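Uroporphyrinogen III cosynthase (HemD) (Helicobacter pylori, PDB 3P9Z) probably catalyses the cyclisation of the linear tetrapyrrole hydroxymethylbilane to the macrocycle uroporphyrinogen III, with loss of water, on the way to protoporphyrin IX. Local coordinates at residues A[50-55]-A[139-144]; A[60-65]-A[84-89]; A[165-170]-A[180-185]. All blocks are in the same frame, centred on the assembly; numbering follows the deposited sequence. Where two conformers were deposited one is given.

Interaction 1. Residues A[50-55]-A[139-144]; sequences FSLLET and AVVYEN
Ser51, on helix 46-55, reaches across to strand 135-146 and gives its hydroxyl proton to the backbone carbonyl of Val141, Ser51 OG lying 2.6 Å from Val141 O. The carbonyl is met at a C=O...donor angle of 135°, but OG stands 37° above the carbonyl plane rather than on a lone pair. The torsion makes the reach possible: with OG anti to the backbone N, the hydroxyl continues outward from the helix. Serine fits this buried place because it is short enough to let helix and strand come near while carrying its own donor for a main-chain oxygen inside the protein.

The remaining contacts are apolar. Val141 turns its side chain toward the helix, and its branch CG2 comes within 4.1 Å of Ser51 CB, so the serine's methylene packs as well as its hydroxyl bonds. Val141 CG1 packs against Leu52 CD2 at 4.3 Å. Tyr142 joins through its base, CB lying 4.4 Å from Ser51 CB, while the end of its side chain leads away from 50-55; a bound malonate ion lies about 4 Å from that side chain.

The axes of 50-55 and 139-144 cross at 103° and approach to 8.2 Å. This is a helix packed across one face of the sheet in an alpha/beta domain. Strand 135-146 pairs with 112-118 on one side, whose Leu116 touches both Leu52 and Val141, and, antiparallel, with 19-28 on the other, where Ser51 packs on Tyr28. Ala48, one turn earlier in helix 46-55, leans on Val141 and Tyr142.

Interaction 2. Residues A[60-65]-A[84-89]; sequences PKLKML and HHFKVA
The Phe86 ring packs against Leu62 and Leu65 of helix 60-66. Leu62 brings the methyl CD1 to 4.0 Å from Phe86 CZ at the far end of the ring, the two side chains crossing at about a right angle. Because its CG lies anti to the backbone N (chi1 175°), Leu62 can extend a methyl to the ring although its CB is not aimed there. Leu65 makes a longer side-chain contact, CB to Phe86 CE2 at 4.5 Å, while burying more surface, and Leu65 O sits 3.9 Å from Phe86 CD2. Flat and wholly apolar, a phenylalanine suits this buried site, and Val49 and Leu53 of helix 46-55 also border its ring.

The chain enters this position through a Schellman motif that ends helix 75-83. His85, with positive phi, is its C-prime residue: Phe86 N bonds to Leu81 O and His85 N to Gln82 O, reversing the chain so that Phe86 can pack beside helix 60-66.

Away from the ring the contact becomes polar and wetter. A water accepts from Lys87 N over 3.0 Å and lies 2.8 Å from Leu65 O, to which it probably donates, bridging the two backbones where they do not meet directly. On the solvent side the long lysines turn to other partners: Lys87 NZ bonds to Asn67 O, and Lys63 NZ to Gln66 OE1.

Interaction 3. Residues A[165-170]-A[180-185]; sequences LIFTAI and FEFLEN
Phe182 points one corner of its ring, CE2, at two side chains of strand 164-167, Leu165 and Phe167. With Leu165 the contact is aliphatic against aromatic: the methyl Leu165 CD1 comes to 3.8 Å from Phe182 CE2, approaching the ring obliquely, and the two side chains run past each other in opposite directions. The branched end of Leu165 supplies a methyl to the ring without bringing in a polar atom.

Between the two aromatic rings the touch is edge against edge. Phe167 CE2 and Phe182 CE2 lie 4.2 Å apart, each near the plane of the other's ring, so neither ring offers its face to the other across this contact. Both rings have a T-shaped partner: Phe167 with Phe176 of helix 170-179, Phe182 with Tyr186. Phe182 gets there through an extended first torsion, CG anti to the backbone N (chi1 -165°), which carries the ring back toward the strand although Phe182 CA is still 10.0 Å from Leu165 CA.

The backbone framework is that of a parallel beta-alpha-beta crossover. Strand 164-167 leads into helix 170-179, the chain returns through 180-185, and strand 187-190 follows alongside the first, with Leu165 bonded through its backbone to Thr187 and Ile189. Phe176 of the connecting helix touches Leu165, Phe167 and Phe182 alike, closing the group between helix and sheet.

Leucine and phenylalanine both suit such a place, since they can fill it with carbon alone. The direct pairing of the two segments therefore probably rests largely on dispersion and on burial of Leu165 and Phe167, Phe182 remaining partly exposed, and its specificity on the fit of side-chain shapes rather than on directed polar bonds.

Interactions 1 and 2 belong to one packed region, their centres about 14 Å apart. Helix 46-55 joins them: Leu52 CD2 lies 3.8 Å from Leu65 CD1, and Leu53 CD2 lies 4.0 Å from Phe86 CE1, so the helix that rests on strand 135-146 also backs the hydrophobic cluster of 60-65 and 84-89. Interaction 3 lies on the opposite side of the chain's centre, about 28 Å from interaction 1 and about 39 Å from interaction 2 between centres. Interactions 1 and 3 reach the same sheet, through strands 135-146 and 164-167, with nearest atoms about 7 Å apart. The malonate near Tyr142, probably from the crystallisation liquor, may mark a pocket beside interaction 1.

Interaction 1. Residues A[50-55]-A[139-144]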
loop_
_atom_site.group_PDB
_atom_site.type_symbol
_atom_site.label_atom_id
_atom_site.label_comp_id
_atom_site.label_asym_id
_atom_site.label_seq_id
_atom_site.Cartn_x
_atom_site.Cartn_y
_atom_site.Cartn_z
ATOM N N PHE A 50 -6.433 7.038 6.094
ATOM C CA PHE A 50 -6.448 6.611 7.502
ATOM C C PHE A 50 -5.559 7.472 8.388
ATOM O O PHE A 50 -5.890 7.733 9.534
ATOM C CB PHE A 50 -6.025 5.149 7.633
ATOM C CG PHE A 50 -6.959 4.195 6.975
ATOM C CD1 PHE A 50 -8.337 4.397 7.037
ATOM C CD2 PHE A 50 -6.466 3.079 6.299
ATOM C CE1 PHE A 50 -9.217 3.500 6.425
ATOM C CE2 PHE A 50 -7.332 2.178 5.679
ATOM C CZ PHE A 50 -8.707 2.383 5.733
ATOM N N SER A 51 -4.426 7.892 7.843
ATOM C CA SER A 51 -3.524 8.798 8.518
ATOM C C SER A 51 -4.230 10.103 8.871
ATOM O O SER A 51 -4.140 10.558 10.004
ATOM C CB SER A 51 -2.300 9.090 7.642
ATOM O OG SER A 51 -1.418 9.995 8.312
ATOM N N LEU A 52 -4.921 10.709 7.906
ATOM C CA LEU A 52 -5.645 11.973 8.156
ATOM C C LEU A 52 -6.717 11.809 9.234
ATOM O O LEU A 52 -6.778 12.590 10.178
ATOM C CB LEU A 52 -6.260 12.527 6.861
ATOM C CG LEU A 52 -5.309 13.018 5.765
ATOM C CD1 LEU A 52 -6.121 13.480 4.571
ATOM C CD2 LEU A 52 -4.384 14.141 6.260
ATOM N N LEU A 53 -7.530 10.766 9.099
ATOM C CA LEU A 53 -8.543 10.416 10.090
ATOM C C LEU A 53 -8.015 10.322 11.541
ATOM O O LEU A 53 -8.671 10.795 12.478
ATOM C CB LEU A 53 -9.233 9.106 9.683
ATOM C CG LEU A 53 -10.087 9.193 8.412
ATOM C CD1 LEU A 53 -10.577 7.818 8.008
ATOM C CD2 LEU A 53 -11.273 10.143 8.610
ATOM N N GLU A 54 -6.835 9.727 11.714
ATOM C CA GLU A 54 -6.250 9.538 13.040
ATOM C C GLU A 54 -5.558 10.781 13.607
ATOM O O GLU A 54 -5.847 11.186 14.735
ATOM C CB GLU A 54 -5.293 8.333 13.064
ATOM C CG GLU A 54 -4.737 8.042 14.452
ATOM C CD GLU A 54 -3.973 6.725 14.554
ATOM O OE1 GLU A 54 -4.548 5.664 14.208
ATOM O OE2 GLU A 54 -2.797 6.755 15.005
ATOM N N THR A 55 -4.638 11.376 12.846
ATOM C CA THR A 55 -3.837 12.489 13.355
ATOM C C THR A 55 -4.664 13.769 13.505
ATOM O O THR A 55 -4.267 14.679 14.227
ATOM C CB THR A 55 -2.645 12.820 12.445
ATOM O OG1 THR A 55 -3.141 13.213 11.165
ATOM C CG2 THR A 55 -1.693 11.621 12.295
ATOM N N ALA A 139 2.457 16.518 0.590
ATOM C CA ALA A 139 2.753 16.358 2.012
ATOM C C ALA A 139 2.780 14.878 2.355
ATOM O O ALA A 139 1.834 14.144 2.068
ATOM C CB ALA A 139 1.736 17.087 2.881
ATOM N N VAL A 140 3.882 14.471 2.975
ATOM C CA VAL A 140 4.091 13.136 3.501
ATOM C C VAL A 140 3.243 12.930 4.773
ATOM O O VAL A 140 3.477 13.566 5.802
ATOM C CB VAL A 140 5.595 12.952 3.833
ATOM C CG1 VAL A 140 5.847 11.639 4.593
ATOM C CG2 VAL A 140 6.450 13.031 2.534
ATOM N N VAL A 141 2.263 12.037 4.719
ATOM C CA VAL A 141 1.431 11.806 5.906
ATOM C C VAL A 141 1.585 10.400 6.480
ATOM O O VAL A 141 1.013 10.079 7.528
ATOM C CB VAL A 141 -0.066 12.157 5.656
ATOM C CG1 VAL A 141 -0.205 13.670 5.272
ATOM C CG2 VAL A 141 -0.667 11.267 4.590
ATOM N N TYR A 142 2.351 9.551 5.798
ATOM C CA TYR A 142 2.615 8.220 6.351
ATOM C C TYR A 142 3.878 7.596 5.787
ATOM O O TYR A 142 4.392 8.029 4.754
ATOM C CB TYR A 142 1.404 7.268 6.191
ATOM C CG TYR A 142 1.273 6.674 4.810
ATOM C CD1 TYR A 142 0.631 7.379 3.797
ATOM C CD2 TYR A 142 1.807 5.417 4.504
ATOM C CE1 TYR A 142 0.511 6.865 2.518
ATOM C CE2 TYR A 142 1.692 4.884 3.196
ATOM C CZ TYR A 142 1.032 5.622 2.225
ATOM O OH TYR A 142 0.896 5.150 0.941
ATOM N N GLU A 143 4.361 6.576 6.501
ATOM C CA GLU A 143 5.489 5.775 6.068
ATOM C C GLU A 143 5.216 4.312 6.400
ATOM O O GLU A 143 4.685 3.992 7.475
ATOM C CB GLU A 143 6.767 6.248 6.751
ATOM C CG GLU A 143 8.022 5.631 6.173
ATOM C CD GLU A 143 9.291 6.060 6.892
ATOM O OE1 GLU A 143 9.207 6.765 7.920
ATOM O OE2 GLU A 143 10.385 5.686 6.417
ATOM N N ASN A 144 5.544 3.435 5.456
ATOM C CA ASN A 144 5.435 2.001 5.654
ATOM C C ASN A 144 6.815 1.528 6.068
ATOM O O ASN A 144 7.762 1.585 5.281
ATOM C CB ASN A 144 4.960 1.304 4.371
ATOM C CG ASN A 144 4.779 -0.199 4.551
ATOM O OD1 ASN A 144 4.446 -0.681 5.638
ATOM N ND2 ASN A 144 4.992 -0.949 3.468
#

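Interaction 2. Residues A[60-65]-A[84-89]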
loop_
_atom_site.group_PDB
_atom_site.type_symbol
_atom_site.label_atom_id
_atom_site.label_comp_id
_atom_site.label_asym_id
_atom_site.label_seq_id
_atom_site.Cartn_x
_atom_site.Cartn_y
_atom_site.Cartn_z
ATOM N N PRO A 60 -10.774 20.871 13.286
ATOM C CA PRO A 60 -11.381 21.592 12.164
ATOM C C PRO A 60 -10.594 21.404 10.855
ATOM O O PRO A 60 -11.171 21.547 9.776
ATOM C CB PRO A 60 -11.352 23.070 12.611
ATOM C CG PRO A 60 -10.423 23.127 13.787
ATOM C CD PRO A 60 -10.480 21.766 14.426
ATOM N N LYS A 61 -9.306 21.072 10.949
ATOM C CA LYS A 61 -8.501 20.838 9.754
ATOM C C LYS A 61 -9.025 19.642 8.949
ATOM O O LYS A 61 -9.056 19.688 7.722
ATOM C CB LYS A 61 -7.004 20.699 10.071
ATOM C CG LYS A 61 -6.107 20.845 8.816
ATOM C CD LYS A 61 -4.612 20.735 9.107
ATOM C CE LYS A 61 -4.051 22.017 9.681
ATOM N NZ LYS A 61 -2.571 22.124 9.542
ATOM N N LEU A 62 -9.466 18.600 9.649
ATOM C CA LEU A 62 -10.039 17.433 9.011
ATOM C C LEU A 62 -11.356 17.757 8.291
ATOM O O LEU A 62 -11.581 17.287 7.168
ATOM C CB LEU A 62 -10.241 16.288 10.018
ATOM C CG LEU A 62 -10.963 15.026 9.498
ATOM C CD1 LEU A 62 -10.217 14.391 8.309
ATOM C CD2 LEU A 62 -11.181 14.018 10.603
ATOM N N LYS A 63 -12.224 18.534 8.942
ATOM C CA LYS A 63 -13.468 18.970 8.315
ATOM C C LYS A 63 -13.179 19.723 7.022
ATOM O O LYS A 63 -13.827 19.440 6.003
ATOM C CB LYS A 63 -14.330 19.833 9.255
ATOM C CG LYS A 63 -14.900 19.103 10.483
ATOM C CD LYS A 63 -15.583 17.760 10.134
ATOM C CE LYS A 63 -16.816 17.921 9.225
ATOM N NZ LYS A 63 -16.930 16.773 8.266
HETATM N N MSE A 64 -12.218 20.659 7.054
HETATM C CA MSE A 64 -11.788 21.391 5.860
HETATM C C MSE A 64 -11.397 20.420 4.743
HETATM O O MSE A 64 -11.827 20.553 3.599
HETATM C CB MSE A 64 -10.592 22.300 6.188
HETATM C CG MSE A 64 -10.880 23.457 7.156
HETATM SE SE MSE A 64 -9.224 24.245 7.864
HETATM C CE MSE A 64 -10.001 25.469 9.185
ATOM N N LEU A 65 -10.536 19.462 5.098
ATOM C CA LEU A 65 -10.051 18.455 4.155
ATOM C C LEU A 65 -11.179 17.586 3.583
ATOM O O LEU A 65 -11.153 17.219 2.395
ATOM C CB LEU A 65 -8.985 17.560 4.806
ATOM C CG LEU A 65 -7.568 18.114 4.992
ATOM C CD1 LEU A 65 -6.768 17.098 5.747
ATOM C CD2 LEU A 65 -6.864 18.444 3.682
ATOM N N HIS A 84 -15.430 7.208 4.200
ATOM C CA HIS A 84 -15.033 7.968 5.379
ATOM C C HIS A 84 -15.336 9.462 5.320
ATOM O O HIS A 84 -14.639 10.265 5.931
ATOM C CB HIS A 84 -13.572 7.663 5.752
ATOM C CG HIS A 84 -13.371 6.264 6.247
ATOM N ND1 HIS A 84 -13.601 5.895 7.557
ATOM C CD2 HIS A 84 -12.996 5.134 5.601
ATOM C CE1 HIS A 84 -13.364 4.602 7.699
ATOM N NE2 HIS A 84 -12.998 4.116 6.525
ATOM N N HIS A 85 -16.382 9.821 4.569
ATOM C CA HIS A 85 -16.976 11.170 4.591
ATOM C C HIS A 85 -16.154 12.278 3.909
ATOM O O HIS A 85 -16.352 13.462 4.164
ATOM C CB HIS A 85 -17.391 11.557 6.023
ATOM C CG HIS A 85 -18.243 10.520 6.693
ATOM N ND1 HIS A 85 -18.051 10.125 7.999
ATOM C CD2 HIS A 85 -19.268 9.766 6.220
ATOM C CE1 HIS A 85 -18.931 9.188 8.308
ATOM N NE2 HIS A 85 -19.682 8.951 7.246
ATOM N N PHE A 86 -15.244 11.888 3.026
ATOM C CA PHE A 86 -14.550 12.872 2.206
ATOM C C PHE A 86 -15.452 13.218 1.032
ATOM O O PHE A 86 -16.352 12.442 0.682
ATOM C CB PHE A 86 -13.194 12.339 1.750
ATOM C CG PHE A 86 -12.150 12.355 2.836
ATOM C CD1 PHE A 86 -12.138 11.377 3.824
ATOM C CD2 PHE A 86 -11.185 13.350 2.870
ATOM C CE1 PHE A 86 -11.170 11.396 4.833
ATOM C CE2 PHE A 86 -10.209 13.382 3.875
ATOM C CZ PHE A 86 -10.203 12.413 4.857
ATOM N N LYS A 87 -15.242 14.405 0.480
ATOM C CA LYS A 87 -15.905 14.851 -0.728
ATOM C C LYS A 87 -15.207 14.291 -1.981
ATOM O O LYS A 87 -14.158 14.781 -2.409
ATOM C CB LYS A 87 -15.915 16.381 -0.769
ATOM C CG LYS A 87 -16.587 16.959 -2.004
ATOM C CD LYS A 87 -16.504 18.480 -2.011
ATOM C CE LYS A 87 -17.574 19.095 -1.120
ATOM N NZ LYS A 87 -17.238 20.515 -0.811
ATOM N N VAL A 88 -15.803 13.278 -2.591
ATOM C CA VAL A 88 -15.185 12.660 -3.769
ATOM C C VAL A 88 -15.602 13.383 -5.059
ATOM O O VAL A 88 -16.789 13.498 -5.353
ATOM C CB VAL A 88 -15.514 11.149 -3.854
ATOM C CG1 VAL A 88 -14.810 10.516 -5.031
ATOM C CG2 VAL A 88 -15.122 10.450 -2.537
ATOM N N ALA A 89 -14.621 13.854 -5.822
ATOM C CA ALA A 89 -14.888 14.571 -7.066
ATOM C C ALA A 89 -15.457 13.680 -8.159
ATOM O O ALA A 89 -15.183 12.479 -8.202
ATOM C CB ALA A 89 -13.631 15.259 -7.559
HETATM O O HOH W 1 -12.492 15.579 0.518
#

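Interaction 3. Residues A[165-170]-A[180-185]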
loop_
_atom_site.group_PDB
_atom_site.type_symbol
_atom_site.label_atom_id
_atom_site.label_comp_id
_atom_site.label_asym_id
_atom_site.label_seq_id
_atom_site.Cartn_x
_atom_site.Cartn_y
_atom_site.Cartn_z
ATOM N N LEU A 165 4.860 -19.265 0.331
ATOM C CA LEU A 165 4.812 -17.894 0.834
ATOM C C LEU A 165 4.260 -16.925 -0.210
ATOM O O LEU A 165 4.817 -16.799 -1.321
ATOM C CB LEU A 165 6.211 -17.429 1.264
ATOM C CG LEU A 165 7.047 -18.418 2.076
ATOM C CD1 LEU A 165 8.452 -17.897 2.229
ATOM C CD2 LEU A 165 6.401 -18.669 3.438
ATOM N N ILE A 166 3.177 -16.242 0.165
ATOM C CA ILE A 166 2.513 -15.273 -0.719
ATOM C C ILE A 166 2.965 -13.848 -0.421
ATOM O O ILE A 166 2.645 -13.281 0.650
ATOM C CB ILE A 166 0.946 -15.370 -0.634
ATOM C CG1 ILE A 166 0.469 -16.786 -0.992
ATOM C CG2 ILE A 166 0.299 -14.323 -1.550
ATOM C CD1 ILE A 166 -1.005 -17.070 -0.736
ATOM N N PHE A 167 3.711 -13.264 -1.358
ATOM C CA PHE A 167 4.157 -11.874 -1.205
ATOM C C PHE A 167 3.242 -10.920 -1.959
ATOM O O PHE A 167 3.098 -11.029 -3.185
ATOM C CB PHE A 167 5.613 -11.721 -1.663
ATOM C CG PHE A 167 6.581 -12.590 -0.888
ATOM C CD1 PHE A 167 7.092 -12.160 0.348
ATOM C CD2 PHE A 167 6.988 -13.818 -1.391
ATOM C CE1 PHE A 167 7.990 -12.965 1.080
ATOM C CE2 PHE A 167 7.893 -14.634 -0.676
ATOM C CZ PHE A 167 8.393 -14.199 0.573
ATOM N N THR A 168 2.648 -9.975 -1.228
ATOM C CA THR A 168 1.616 -9.106 -1.794
ATOM C C THR A 168 2.125 -7.722 -2.185
ATOM O O THR A 168 1.371 -6.931 -2.729
ATOM C CB THR A 168 0.410 -8.960 -0.839
ATOM O OG1 THR A 168 0.842 -8.325 0.374
ATOM C CG2 THR A 168 -0.165 -10.334 -0.501
ATOM N N ALA A 169 3.399 -7.445 -1.907
ATOM C CA ALA A 169 4.051 -6.182 -2.279
ATOM C C ALA A 169 5.551 -6.336 -2.068
ATOM O O ALA A 169 5.982 -7.250 -1.369
ATOM C CB ALA A 169 3.516 -5.015 -1.432
ATOM N N ILE A 170 6.336 -5.460 -2.687
ATOM C CA ILE A 170 7.785 -5.436 -2.501
ATOM C C ILE A 170 8.180 -5.240 -1.029
ATOM O O ILE A 170 9.074 -5.924 -0.524
ATOM C CB ILE A 170 8.477 -4.345 -3.387
ATOM C CG1 ILE A 170 8.391 -4.722 -4.873
ATOM C CG2 ILE A 170 9.954 -4.113 -2.948
ATOM C CD1 ILE A 170 8.817 -3.601 -5.826
ATOM N N PHE A 180 14.486 -13.440 7.592
ATOM C CA PHE A 180 14.448 -14.882 7.407
ATOM C C PHE A 180 15.196 -15.322 6.168
ATOM O O PHE A 180 15.099 -14.689 5.109
ATOM C CB PHE A 180 12.991 -15.359 7.295
ATOM C CG PHE A 180 12.123 -14.960 8.462
ATOM C CD1 PHE A 180 12.324 -15.518 9.730
ATOM C CD2 PHE A 180 11.096 -14.026 8.295
ATOM C CE1 PHE A 180 11.523 -15.159 10.800
ATOM C CE2 PHE A 180 10.295 -13.670 9.362
ATOM C CZ PHE A 180 10.508 -14.234 10.613
ATOM N N GLU A 181 15.929 -16.416 6.300
ATOM C CA GLU A 181 16.536 -17.083 5.159
ATOM C C GLU A 181 15.414 -17.584 4.243
ATOM O O GLU A 181 14.396 -18.105 4.704
ATOM C CB GLU A 181 17.398 -18.257 5.661
ATOM C CG GLU A 181 18.162 -19.054 4.594
ATOM C CD GLU A 181 18.876 -20.319 5.151
ATOM O OE1 GLU A 181 18.651 -20.707 6.329
ATOM O OE2 GLU A 181 19.657 -20.946 4.396
ATOM N N PHE A 182 15.581 -17.375 2.946
ATOM C CA PHE A 182 14.698 -17.985 1.997
ATOM C C PHE A 182 15.267 -19.358 1.662
ATOM O O PHE A 182 16.229 -19.494 0.890
ATOM C CB PHE A 182 14.491 -17.142 0.735
ATOM C CG PHE A 182 13.312 -17.596 -0.080
ATOM C CD1 PHE A 182 13.439 -18.652 -0.992
ATOM C CD2 PHE A 182 12.061 -17.014 0.098
ATOM C CE1 PHE A 182 12.358 -19.091 -1.720
ATOM C CE2 PHE A 182 10.971 -17.458 -0.623
ATOM C CZ PHE A 182 11.115 -18.498 -1.541
ATOM N N LEU A 183 14.663 -20.362 2.282
ATOM C CA LEU A 183 15.017 -21.758 2.081
ATOM C C LEU A 183 14.694 -22.172 0.654
ATOM O O LEU A 183 13.687 -21.737 0.080
ATOM C CB LEU A 183 14.235 -22.630 3.068
ATOM C CG LEU A 183 14.385 -22.375 4.566
ATOM C CD1 LEU A 183 13.608 -23.428 5.345
ATOM C CD2 LEU A 183 15.865 -22.356 5.028
ATOM N N GLU A 184 15.550 -23.013 0.080
ATOM C CA GLU A 184 15.339 -23.511 -1.283
ATOM C C GLU A 184 14.000 -24.262 -1.415
ATOM O O GLU A 184 13.378 -24.245 -2.481
ATOM C CB GLU A 184 16.508 -24.399 -1.717
ATOM N N ASN A 185 13.557 -24.885 -0.325
ATOM C CA ASN A 185 12.302 -25.639 -0.311
ATOM C C ASN A 185 11.013 -24.807 -0.094
ATOM O O ASN A 185 9.892 -25.335 -0.198
ATOM C CB ASN A 185 12.393 -26.877 0.610
ATOM C CG ASN A 185 12.335 -26.550 2.109
ATOM O OD1 ASN A 185 11.772 -25.543 2.551
ATOM N ND2 ASN A 185 12.905 -27.439 2.901
#